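Local structure of malonyl acyl carrier protein transacylase (Streptococcus pneumoniae, 3IM8) at residues Y60-I65 against A113-Y118; D34-V39 against D107-V112. The protein probably catalyses the transfer of the malonyl group from malonyl-CoA to holo-acyl carrier protein, a step in fatty acid synthesis. All coordinates share one frame; numbering follows the deposited sequence.

Interaction 1: residues Y60-I65 against A113-Y118; sequences YTQPAI and AKRGAY. With ACT (acetate ion), chain B.
The guanidinium of Arg115 takes Gln62 OE1 at its edge, in its own plane, and the acetate oxygen OXT also lies close to that plane. The amide of Gln62 is met on its two faces instead: CA of Gly116 sits over one, 3.6 Å from Gln62 CD, and Arg115 NH1 approaches from the opposite one. The bond from Arg115 NH1 to Gln62 OE1 is 2.9 Å long with an N-H...O angle of 157°, yet the donor stands 51° above the carbonyl plane, so the oxygen is not approached along a lone pair. With CG anti to the backbone N (chi1 -178°) and an extended chain to NE, Arg115 lies across the glutamine at roughly a right angle, and its CG passes 3.5 Å from Gln62 OE1. Gly116 has no side chain, which lets the amide lie close to the backbone; the CA atoms of Gln62 and Gly116 are 5.9 Å apart. Pro63 packs its ring on Ala113, CG to CB at 4.3 Å. The two helices run nearly antiparallel, their axes 7.8 Å apart. Gln11 OE1 accepts from Gln62 NE2 and helps fix the amide's rotation. Arg115 NH1 also donates to acetate OXT at 3.2 Å, while NH2 bonds Gln247 and Ser90, a predicted active-site residue and probably the nucleophile. The acetate, probably from the crystallisation liquor, additionally bonds Ser90 and His199. A guanidinium steered by a neutral amide and presented to a carboxylate is consistent with this arginine holding the malonyl carboxylate, as in related malonyltransferases.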
ATOM      1  N   TYR A  60       5.324  12.837  -4.714  1.00 24.04           N
ATOM      2  CA  TYR A  60       4.186  13.009  -5.644  1.00 23.73           C
ATOM      3  C   TYR A  60       3.454  11.677  -5.912  1.00 22.86           C
ATOM      4  O   TYR A  60       2.254  11.664  -6.119  1.00 23.59           O
ATOM      5  CB  TYR A  60       4.617  13.634  -6.974  1.00 23.84           C
ATOM      6  CG  TYR A  60       5.394  14.902  -6.797  1.00 25.36           C
ATOM      7  CD1 TYR A  60       4.801  16.017  -6.222  1.00 27.58           C
ATOM      8  CD2 TYR A  60       6.739  14.976  -7.165  1.00 24.29           C
ATOM      9  CE1 TYR A  60       5.504  17.175  -6.052  1.00 28.73           C
ATOM     10  CE2 TYR A  60       7.454  16.137  -6.991  1.00 26.88           C
ATOM     11  CZ  TYR A  60       6.829  17.229  -6.423  1.00 28.34           C
ATOM     12  OH  TYR A  60       7.541  18.391  -6.209  1.00 30.02           O
ATOM     13  N   THR A  61       4.176  10.572  -5.930  1.00 20.68           N
ATOM     14  CA  THR A  61       3.521   9.292  -6.110  1.00 20.10           C
ATOM     15  C   THR A  61       2.419   9.048  -5.088  1.00 18.31           C
ATOM     16  O   THR A  61       1.321   8.526  -5.429  1.00 17.26           O
ATOM     17  CB  THR A  61       4.522   8.159  -5.954  1.00 20.59           C
ATOM     18  OG1 THR A  61       5.676   8.468  -6.745  1.00 23.37           O
ATOM     19  CG2 THR A  61       3.916   6.848  -6.428  1.00 21.31           C
ATOM     20  N   GLN A  62       2.718   9.360  -3.825  1.00 16.79           N
ATOM     21  CA  GLN A  62       1.778   8.991  -2.760  1.00 15.83           C
ATOM     22  C   GLN A  62       0.432   9.697  -2.907  1.00 15.47           C
ATOM     23  O   GLN A  62      -0.591   9.036  -2.953  1.00 14.66           O
ATOM     24  CB  GLN A  62       2.404   9.122  -1.363  1.00 15.27           C
ATOM     25  CG  GLN A  62       3.585   8.113  -1.178  1.00 18.01           C
ATOM     26  CD  GLN A  62       3.977   7.890   0.281  1.00 21.05           C
ATOM     27  OE1 GLN A  62       3.257   8.287   1.207  1.00 22.13           O
ATOM     28  NE2 GLN A  62       5.129   7.285   0.489  1.00 19.25           N
ATOM     29  N   PRO A  63       0.421  11.039  -3.037  1.00 16.96           N
ATOM     30  CA  PRO A  63      -0.904  11.703  -3.255  1.00 17.12           C
ATOM     31  C   PRO A  63      -1.493  11.407  -4.639  1.00 18.24           C
ATOM     32  O   PRO A  63      -2.706  11.366  -4.795  1.00 19.89           O
ATOM     33  CB  PRO A  63      -0.587  13.185  -3.054  1.00 16.76           C
ATOM     34  CG  PRO A  63       0.937  13.308  -3.350  1.00 15.82           C
ATOM     35  CD  PRO A  63       1.481  12.028  -2.745  1.00 16.37           C
ATOM     36  N   ALA A  64      -0.654  11.114  -5.627  1.00 18.24           N
ATOM     37  CA  ALA A  64      -1.182  10.773  -6.954  1.00 18.04           C
ATOM     38  C   ALA A  64      -1.998   9.521  -6.898  1.00 17.35           C
ATOM     39  O   ALA A  64      -3.118   9.506  -7.377  1.00 17.58           O
ATOM     40  CB  ALA A  64      -0.038  10.586  -8.011  1.00 17.93           C
ATOM     41  N   ILE A  65      -1.414   8.460  -6.317  1.00 17.59           N
ATOM     42  CA  ILE A  65      -2.111   7.173  -6.200  1.00 16.68           C
ATOM     43  C   ILE A  65      -3.315   7.349  -5.256  1.00 16.83           C
ATOM     44  O   ILE A  65      -4.404   6.911  -5.557  1.00 16.58           O
ATOM     45  CB  ILE A  65      -1.182   6.046  -5.659  1.00 16.64           C
ATOM     46  CG1 ILE A  65      -0.191   5.632  -6.732  1.00 14.36           C
ATOM     47  CG2 ILE A  65      -2.022   4.773  -5.235  1.00 15.17           C
ATOM     48  CD1 ILE A  65       0.997   4.914  -6.198  1.00 14.78           C
ATOM     49  N   ALA A 113       1.147  13.602   1.131  1.00 19.89           N
ATOM     50  CA  ALA A 113       2.208  14.445   0.552  1.00 21.13           C
ATOM     51  C   ALA A 113       3.345  14.622   1.534  1.00 21.89           C
ATOM     52  O   ALA A 113       4.504  14.573   1.131  1.00 23.81           O
ATOM     53  CB  ALA A 113       1.696  15.781   0.140  1.00 20.02           C
ATOM     54  N   LYS A 114       3.015  14.783   2.818  1.00 22.98           N
ATOM     55  CA  LYS A 114       4.015  14.892   3.885  1.00 23.57           C
ATOM     56  C   LYS A 114       4.688  13.560   4.159  1.00 22.92           C
ATOM     57  O   LYS A 114       5.938  13.499   4.166  1.00 22.78           O
ATOM     58  CB  LYS A 114       3.378  15.475   5.138  1.00 24.16           C
ATOM     59  CG  LYS A 114       3.351  17.020   5.121  1.00 27.74           C
ATOM     60  CD  LYS A 114       2.457  17.531   6.255  1.00 33.39           C
ATOM     61  CE  LYS A 114       2.457  19.062   6.431  1.00 38.47           C
ATOM     62  NZ  LYS A 114       3.806  19.540   6.925  1.00 40.64           N
ATOM     63  N   ARG A 115       3.877  12.488   4.300  1.00 22.13           N
ATOM     64  CA  ARG A 115       4.373  11.120   4.465  1.00 21.80           C
ATOM     65  C   ARG A 115       5.386  10.774   3.387  1.00 22.01           C
ATOM     66  O   ARG A 115       6.449  10.210   3.690  1.00 22.21           O
ATOM     67  CB  ARG A 115       3.233  10.075   4.421  1.00 21.09           C
ATOM     68  CG  ARG A 115       3.698   8.672   4.640  1.00 22.12           C
ATOM     69  CD  ARG A 115       2.520   7.674   4.642  1.00 22.47           C
ATOM     70  NE  ARG A 115       2.874   6.252   4.857  1.00 22.56           N
ATOM     71  CZ  ARG A 115       3.125   5.351   3.899  1.00 20.80           C
ATOM     72  NH1 ARG A 115       3.201   5.701   2.618  1.00 16.66           N
ATOM     73  NH2 ARG A 115       3.356   4.086   4.237  1.00 21.52           N
ATOM     74  N   GLY A 116       5.025  11.058   2.129  1.00 21.69           N
ATOM     75  CA  GLY A 116       5.928  10.778   0.967  1.00 21.81           C
ATOM     76  C   GLY A 116       7.289  11.470   1.098  1.00 22.30           C
ATOM     77  O   GLY A 116       8.354  10.829   0.991  1.00 21.30           O
ATOM     78  N   ALA A 117       7.221  12.782   1.334  1.00 23.00           N
ATOM     79  CA  ALA A 117       8.386  13.610   1.630  1.00 25.51           C
ATOM     80  C   ALA A 117       9.238  12.986   2.712  1.00 26.30           C
ATOM     81  O   ALA A 117      10.405  12.720   2.439  1.00 27.79           O
ATOM     82  CB  ALA A 117       7.971  15.068   1.998  1.00 24.91           C
ATOM     83  N   TYR A 118       8.665  12.684   3.889  1.00 26.88           N
ATOM     84  CA  TYR A 118       9.464  12.158   5.021  1.00 27.45           C
ATOM     85  C   TYR A 118      10.116  10.848   4.683  1.00 28.45           C
ATOM     86  O   TYR A 118      11.243  10.617   5.087  1.00 28.17           O
ATOM     87  CB  TYR A 118       8.640  11.938   6.288  1.00 27.65           C
ATOM     88  CG  TYR A 118       7.900  13.167   6.819  1.00 28.77           C
ATOM     89  CD1 TYR A 118       6.660  13.019   7.453  1.00 28.53           C
ATOM     90  CD2 TYR A 118       8.420  14.474   6.669  1.00 30.87           C
ATOM     91  CE1 TYR A 118       5.951  14.121   7.935  1.00 29.95           C
ATOM     92  CE2 TYR A 118       7.723  15.603   7.173  1.00 30.50           C
ATOM     93  CZ  TYR A 118       6.493  15.403   7.799  1.00 30.82           C
ATOM     94  OH  TYR A 118       5.769  16.443   8.304  1.00 29.79           O
TER
HETATM   95  C   ACT B 500       5.318   2.426   0.501  1.00 29.38           C
HETATM   96  O   ACT B 500       5.652   1.674   1.496  1.00 29.54           O
HETATM   97  OXT ACT B 500       4.574   3.541   0.650  1.00 26.10           O
HETATM   98  CH3 ACT B 500       5.879   1.855  -0.789  1.00 28.03           C

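Interaction 2: residues D34-V39 against D107-V112; sequences DRASQV and DAVALV
Val109, which meets Ala36 and Val39, and Ala110, which meets Val39, ride on a helical turn closed by the bond from Val112 N to Ala108 O, at 2.9 Å one of the shortest polar bonds in the two segments. On the partner helix, Val39 N donates to Arg35 O at 3.2 Å. Each of these bonds stays within its own helix, and between the helices the evidence is purely apolar. The central atom is Val39 CG1. Val39 CG1 lies 3.8 Å from Ala110 CB and 3.9 Å from Val109 CG1, and the same Val39 CG1 rests 3.7 Å from Ala110 N, so one methyl fills the angle between the valine side chain and the backbone beside it. With chi1 at 166°, CG1 of Val39 stands anti to its own N and beside the carbonyl carbon, which directs this branch at Val109 and Ala110. Both methyls of Val109, CG1 and CG2, lie 4.0 Å from Ala36 CB, and CG1 in addition reaches Val39 CG1 and comes near Ala36 O.

Helices 27-40 and 105-122 both belong to the acyltransferase domain, and here they pack at a crossing angle of -51° with their axes 9.2 Å apart. The segments bury a modest 172 Å² between them, chiefly from Val39 and Val109. The CA atoms of Ala36 and Val109 are 6.2 Å apart. Val109 and Ala36 are buried, whereas Val39 and Ala110 remain partly exposed, which places Val39 and Ala110 toward the margin. Helix 58-78 covers one flank, placing Ala67 against Ala36 and Leu66 against Val109. Val39 also touches Glu106, one turn before Ala110.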
ATOM      1  N   ASP A  34      -9.558  17.065  -8.864  1.00 22.73           N
ATOM      2  CA  ASP A  34      -9.432  18.544  -8.752  1.00 23.32           C
ATOM      3  C   ASP A  34      -9.439  19.008  -7.281  1.00 23.80           C
ATOM      4  O   ASP A  34      -8.669  19.880  -6.902  1.00 24.98           O
ATOM      5  CB  ASP A  34     -10.478  19.314  -9.588  1.00 23.62           C
ATOM      6  CG  ASP A  34     -10.432  18.962 -11.114  1.00 25.30           C
ATOM      7  OD1 ASP A  34      -9.566  18.154 -11.579  1.00 26.22           O
ATOM      8  OD2 ASP A  34     -11.275  19.519 -11.862  1.00 26.03           O
ATOM      9  N   ARG A  35     -10.232  18.364  -6.437  1.00 24.19           N
ATOM     10  CA  ARG A  35     -10.097  18.553  -4.984  1.00 25.40           C
ATOM     11  C   ARG A  35      -8.678  18.258  -4.449  1.00 25.53           C
ATOM     12  O   ARG A  35      -8.189  18.964  -3.584  1.00 25.70           O
ATOM     13  CB  ARG A  35     -11.111  17.687  -4.251  1.00 25.53           C
ATOM     14  CG  ARG A  35     -11.859  18.444  -3.288  1.00 29.64           C
ATOM     15  CD  ARG A  35     -12.878  19.339  -4.002  1.00 36.95           C
ATOM     16  NE  ARG A  35     -13.265  20.475  -3.170  1.00 41.83           N
ATOM     17  CZ  ARG A  35     -14.489  21.007  -3.096  1.00 44.87           C
ATOM     18  NH1 ARG A  35     -14.688  22.026  -2.274  1.00 44.59           N
ATOM     19  NH2 ARG A  35     -15.522  20.530  -3.810  1.00 45.64           N
ATOM     20  N   ALA A  36      -8.009  17.215  -4.959  1.00 25.94           N
ATOM     21  CA  ALA A  36      -6.682  16.914  -4.455  1.00 26.40           C
ATOM     22  C   ALA A  36      -5.743  17.987  -4.990  1.00 26.66           C
ATOM     23  O   ALA A  36      -4.827  18.404  -4.308  1.00 26.89           O
ATOM     24  CB  ALA A  36      -6.244  15.522  -4.891  1.00 26.13           C
ATOM     25  N   SER A  37      -5.994  18.441  -6.216  1.00 27.47           N
ATOM     26  CA  SER A  37      -5.140  19.466  -6.831  1.00 27.64           C
ATOM     27  C   SER A  37      -5.173  20.720  -6.000  1.00 28.15           C
ATOM     28  O   SER A  37      -4.117  21.215  -5.675  1.00 27.89           O
ATOM     29  CB  SER A  37      -5.515  19.756  -8.273  1.00 27.20           C
ATOM     30  OG  SER A  37      -5.180  18.651  -9.103  1.00 24.50           O
ATOM     31  N   GLN A  38      -6.370  21.196  -5.621  1.00 29.47           N
ATOM     32  CA  GLN A  38      -6.495  22.305  -4.655  1.00 30.95           C
ATOM     33  C   GLN A  38      -5.712  22.104  -3.364  1.00 30.53           C
ATOM     34  O   GLN A  38      -4.977  22.992  -2.953  1.00 30.90           O
ATOM     35  CB  GLN A  38      -7.945  22.640  -4.302  1.00 32.24           C
ATOM     36  CG  GLN A  38      -8.092  24.088  -3.873  1.00 37.32           C
ATOM     37  CD  GLN A  38      -9.507  24.630  -4.081  1.00 43.67           C
ATOM     38  OE1 GLN A  38      -9.747  25.858  -4.015  1.00 44.00           O
ATOM     39  NE2 GLN A  38     -10.458  23.713  -4.333  1.00 46.20           N
ATOM     40  N   VAL A  39      -5.855  20.955  -2.709  1.00 29.23           N
ATOM     41  CA  VAL A  39      -5.140  20.761  -1.439  1.00 27.09           C
ATOM     42  C   VAL A  39      -3.620  20.872  -1.651  1.00 26.57           C
ATOM     43  O   VAL A  39      -2.897  21.467  -0.848  1.00 26.04           O
ATOM     44  CB  VAL A  39      -5.533  19.418  -0.757  1.00 26.22           C
ATOM     45  CG1 VAL A  39      -4.534  19.050   0.387  1.00 25.83           C
ATOM     46  CG2 VAL A  39      -6.948  19.466  -0.265  1.00 24.44           C
ATOM     47  N   ASP A 107      -7.913  15.915   4.086  1.00 23.95           N
ATOM     48  CA  ASP A 107      -6.894  15.624   5.101  1.00 23.81           C
ATOM     49  C   ASP A 107      -5.859  14.572   4.618  1.00 22.70           C
ATOM     50  O   ASP A 107      -4.654  14.728   4.840  1.00 22.77           O
ATOM     51  CB  ASP A 107      -7.557  15.072   6.363  1.00 23.66           C
ATOM     52  CG  ASP A 107      -8.156  16.159   7.233  1.00 25.98           C
ATOM     53  OD1 ASP A 107      -7.885  17.338   6.953  1.00 28.71           O
ATOM     54  OD2 ASP A 107      -8.942  15.827   8.168  1.00 24.63           O
ATOM     55  N   ALA A 108      -6.367  13.502   3.986  1.00 20.85           N
ATOM     56  CA  ALA A 108      -5.549  12.396   3.513  1.00 19.73           C
ATOM     57  C   ALA A 108      -4.549  12.916   2.494  1.00 19.89           C
ATOM     58  O   ALA A 108      -3.371  12.642   2.565  1.00 20.61           O
ATOM     59  CB  ALA A 108      -6.442  11.339   2.863  1.00 18.61           C
ATOM     60  N   VAL A 109      -5.036  13.678   1.531  1.00 20.38           N
ATOM     61  CA  VAL A 109      -4.193  14.187   0.473  1.00 20.84           C
ATOM     62  C   VAL A 109      -3.029  14.981   1.062  1.00 21.72           C
ATOM     63  O   VAL A 109      -1.875  14.731   0.658  1.00 21.04           O
ATOM     64  CB  VAL A 109      -4.996  15.049  -0.490  1.00 20.81           C
ATOM     65  CG1 VAL A 109      -4.095  15.642  -1.546  1.00 18.56           C
ATOM     66  CG2 VAL A 109      -6.087  14.189  -1.174  1.00 21.09           C
ATOM     67  N   ALA A 110      -3.297  15.922   1.987  1.00 20.93           N
ATOM     68  CA  ALA A 110      -2.182  16.699   2.530  1.00 21.58           C
ATOM     69  C   ALA A 110      -1.233  15.767   3.323  1.00 22.34           C
ATOM     70  O   ALA A 110      -0.018  15.895   3.235  1.00 23.87           O
ATOM     71  CB  ALA A 110      -2.661  17.870   3.419  1.00 21.82           C
ATOM     72  N   LEU A 111      -1.797  14.828   4.073  1.00 21.66           N
ATOM     73  CA  LEU A 111      -1.040  14.007   4.966  1.00 20.55           C
ATOM     74  C   LEU A 111      -0.105  13.060   4.234  1.00 20.11           C
ATOM     75  O   LEU A 111       1.019  12.808   4.725  1.00 19.48           O
ATOM     76  CB  LEU A 111      -1.999  13.196   5.786  1.00 20.87           C
ATOM     77  CG  LEU A 111      -1.546  12.143   6.746  1.00 21.23           C
ATOM     78  CD1 LEU A 111      -0.548  12.736   7.770  1.00 21.24           C
ATOM     79  CD2 LEU A 111      -2.851  11.634   7.389  1.00 20.97           C
ATOM     80  N   VAL A 112      -0.556  12.494   3.103  1.00 19.11           N
ATOM     81  CA  VAL A 112       0.335  11.589   2.335  1.00 18.52           C
ATOM     82  C   VAL A 112       1.415  12.353   1.539  1.00 18.82           C
ATOM     83  O   VAL A 112       2.488  11.803   1.322  1.00 18.34           O
ATOM     84  CB  VAL A 112      -0.402  10.474   1.440  1.00 18.21           C
ATOM     85  CG1 VAL A 112      -1.365   9.560   2.334  1.00 15.64           C
ATOM     86  CG2 VAL A 112      -1.165  11.098   0.289  1.00 17.43           C
TER

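How the interactions relate
Both contacts are made by helix 105-122, whose consecutive pieces 107-112 and 113-118 face different partners: helix 27-40 in interaction 2 and helix 58-78 in interaction 1. Their centres lie 10 Å apart, and they touch through Pro63 CA and Val112 CG2 at 3.6 Å. Along the chain the order is 34-39, 60-65, 107-112, 113-118, so the two pairings cross. Helix 58-78 bridges them, since its Leu66 and Ala67 also reach the second interface. The path therefore runs from a partly exposed apolar junction, away from the predicted active-site residues, to a largely buried one centred on a polar bond beside Ser90 and His199, all on one continuous helix.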